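Local coordinates for protein putative N-acetylmuramoyl-L-alanine amidase,autolysin cwp6 (Peptoclostridium difficile, PDB 5J72) that probably hydrolyses the bond between N-acetylmuramic acid and L-alanine in peptidoglycan with a zinc-dependent amidase domain, and carries three CWB2 modules of the cell wall-anchoring type, at residues Ile184-Lys189 against Ile373-Ile378. Sequence-based numbering, arbitrary orientation.
Sequences ILLANK and IIVDSI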
loop_
_atom_site.group_PDB
_atom_site.type_symbol
_atom_site.label_atom_id
_atom_site.label_comp_id
_atom_site.label_asym_id
_atom_site.label_seq_id
_atom_site.Cartn_x
_atom_site.Cartn_y
_atom_site.Cartn_z
ATOM N N ILE A 184 -17.661 -3.789 3.892
ATOM C CA ILE A 184 -18.299 -2.927 2.929
ATOM C C ILE A 184 -18.704 -3.867 1.765
ATOM O O ILE A 184 -17.866 -4.608 1.220
ATOM C CB ILE A 184 -17.318 -1.871 2.413
ATOM C CG1 ILE A 184 -17.062 -0.829 3.521
ATOM C CG2 ILE A 184 -17.877 -1.298 1.061
ATOM C CD1 ILE A 184 -15.879 0.181 3.252
ATOM N N LEU A 185 -19.986 -3.871 1.412
ATOM C CA LEU A 185 -20.410 -4.640 0.238
ATOM C C LEU A 185 -20.874 -3.590 -0.826
ATOM O O LEU A 185 -21.086 -2.432 -0.491
ATOM C CB LEU A 185 -21.619 -5.604 0.508
ATOM C CG LEU A 185 -21.252 -6.738 1.478
ATOM C CD1 LEU A 185 -22.514 -7.605 1.762
ATOM C CD2 LEU A 185 -20.055 -7.602 0.952
ATOM N N LEU A 186 -21.080 -4.036 -2.043
ATOM C CA LEU A 186 -21.375 -3.079 -3.104
ATOM C C LEU A 186 -22.751 -3.197 -3.745
ATOM O O LEU A 186 -23.263 -4.301 -3.947
ATOM C CB LEU A 186 -20.312 -3.309 -4.223
ATOM C CG LEU A 186 -18.863 -3.207 -3.725
ATOM C CD1 LEU A 186 -17.909 -3.547 -4.844
ATOM C CD2 LEU A 186 -18.595 -1.831 -3.145
ATOM N N ALA A 187 -23.307 -2.028 -4.097
ATOM C CA ALA A 187 -24.613 -1.916 -4.739
ATOM C C ALA A 187 -24.472 -1.159 -6.092
ATOM O O ALA A 187 -23.414 -0.587 -6.382
ATOM C CB ALA A 187 -25.510 -1.078 -3.867
ATOM N N ASN A 188 -25.552 -1.202 -6.888
ATOM C CA ASN A 188 -25.686 -0.411 -8.097
ATOM C C ASN A 188 -26.611 0.701 -7.655
ATOM O O ASN A 188 -27.153 0.652 -6.539
ATOM C CB ASN A 188 -26.277 -1.227 -9.218
ATOM C CG ASN A 188 -25.239 -2.166 -9.761
ATOM O OD1 ASN A 188 -24.115 -1.730 -10.044
ATOM N ND2 ASN A 188 -25.497 -3.438 -9.954
ATOM N N LYS A 189 -26.829 1.718 -8.483
ATOM C CA LYS A 189 -27.676 2.808 -8.014
ATOM C C LYS A 189 -29.096 2.383 -7.705
ATOM O O LYS A 189 -29.696 2.897 -6.741
ATOM C CB LYS A 189 -27.752 3.933 -9.098
ATOM C CG LYS A 189 -28.571 5.114 -8.624
ATOM C CD LYS A 189 -28.846 6.104 -9.755
ATOM C CE LYS A 189 -29.627 7.254 -9.181
ATOM N NZ LYS A 189 -30.066 8.195 -10.248
ATOM N N ILE A 373 -7.725 0.429 -10.165
ATOM C CA ILE A 373 -9.118 0.670 -9.816
ATOM C C ILE A 373 -9.146 1.184 -8.396
ATOM O O ILE A 373 -8.132 1.064 -7.689
ATOM C CB ILE A 373 -9.909 -0.626 -9.964
ATOM C CG1 ILE A 373 -9.186 -1.758 -9.226
ATOM C CG2 ILE A 373 -10.056 -0.975 -11.470
ATOM C CD1 ILE A 373 -9.941 -3.046 -9.379
ATOM N N ILE A 374 -10.209 1.769 -7.982
ATOM C CA ILE A 374 -10.250 2.256 -6.610
ATOM C C ILE A 374 -11.033 1.258 -5.691
ATOM O O ILE A 374 -10.690 1.099 -4.537
ATOM C CB ILE A 374 -11.039 3.604 -6.598
ATOM C CG1 ILE A 374 -10.244 4.701 -7.386
ATOM C CG2 ILE A 374 -11.310 4.043 -5.164
ATOM C CD1 ILE A 374 -8.946 5.030 -6.714
ATOM N N VAL A 375 -12.077 0.616 -6.254
ATOM C CA VAL A 375 -13.015 -0.132 -5.407
ATOM C C VAL A 375 -12.397 -1.304 -4.649
ATOM O O VAL A 375 -12.824 -1.515 -3.527
ATOM C CB VAL A 375 -14.189 -0.608 -6.287
ATOM C CG1 VAL A 375 -13.689 -1.634 -7.329
ATOM C CG2 VAL A 375 -15.301 -1.213 -5.409
ATOM N N ASP A 376 -11.413 -2.031 -5.211
ATOM C CA ASP A 376 -10.899 -3.196 -4.472
ATOM C C ASP A 376 -10.193 -2.731 -3.207
ATOM O O ASP A 376 -10.198 -3.460 -2.213
ATOM C CB ASP A 376 -9.941 -4.017 -5.344
ATOM C CG ASP A 376 -10.676 -4.953 -6.326
ATOM O OD1 ASP A 376 -11.943 -5.044 -6.253
ATOM O OD2 ASP A 376 -10.004 -5.577 -7.170
ATOM N N SER A 377 -9.531 -1.546 -3.246
ATOM C CA SER A 377 -8.835 -1.080 -2.027
ATOM C C SER A 377 -9.885 -0.604 -1.024
ATOM O O SER A 377 -9.678 -0.683 0.180
ATOM C CB SER A 377 -7.883 0.067 -2.354
ATOM O OG SER A 377 -6.794 -0.478 -3.087
ATOM N N ILE A 378 -11.012 -0.071 -1.523
ATOM C CA ILE A 378 -12.072 0.367 -0.591
ATOM C C ILE A 378 -12.668 -0.864 0.130
ATOM O O ILE A 378 -12.783 -0.854 1.338
ATOM C CB ILE A 378 -13.225 1.065 -1.389
ATOM C CG1 ILE A 378 -12.769 2.440 -1.863
ATOM C CG2 ILE A 378 -14.429 1.297 -0.473
ATOM C CD1 ILE A 378 -13.800 3.026 -2.811
#
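L186 meets V375 and I184 meets I378, and these two residue pairs carry the contact between the strand 184-187 and the N-terminal part of the helix 375-387. The tighter pair is L186 with V375: the methyl CD1 of L186 lies 3.5 Å from CG2 of V375, and its other methyl, CD2, stands 4.0 Å from the same CG2, so one valine methyl faces the forked end of the leucine. V375 delivers that methyl by setting CG2 anti to its backbone N, with CG1 left between N and the carbonyl carbon (chi1 66°). The second pair is looser. I184 extends its CG1 branch, with CD1 trans to CA (chi2 169°), until CD1 touches both the carbonyl O of I378, at 3.8 Å, and the CG2 methyl of I378, at 4.2 Å. Neither pair runs side by side; each meets at an angle.

Polar bonding across the interface is absent: no hydrogen bond joins the segments, and the nearest CA atoms, those of I184 and I378, are 7.9 Å apart. With the backbones this far apart, the gap is filled mainly by side chains, and 159 Å², both sides summed, is buried; all four residues are buried in the whole structure. Within 373-378, the backbone bond from I378 N to I374 O (3.2 Å) forms part of the helical turn that presents V375 and I378 on one side.

The two segments belong to the first and third CWB2 modules, so the contact joins separate modules of the cell wall-binding region. A167 touches both V375 and I378, while F141 of helix 140-151 packs on L186 and R140 on V375. I184 also packs on V160, and backbone hydrogen bonds of L185 with V160 and of A187 with V162 pair 184-187 with 158-163. In the order 184-187, 158-163, 207-211, 232-236 it is an outermost strand of the parallel sheet, and the helix 375-387 of the third module packs against its side chains.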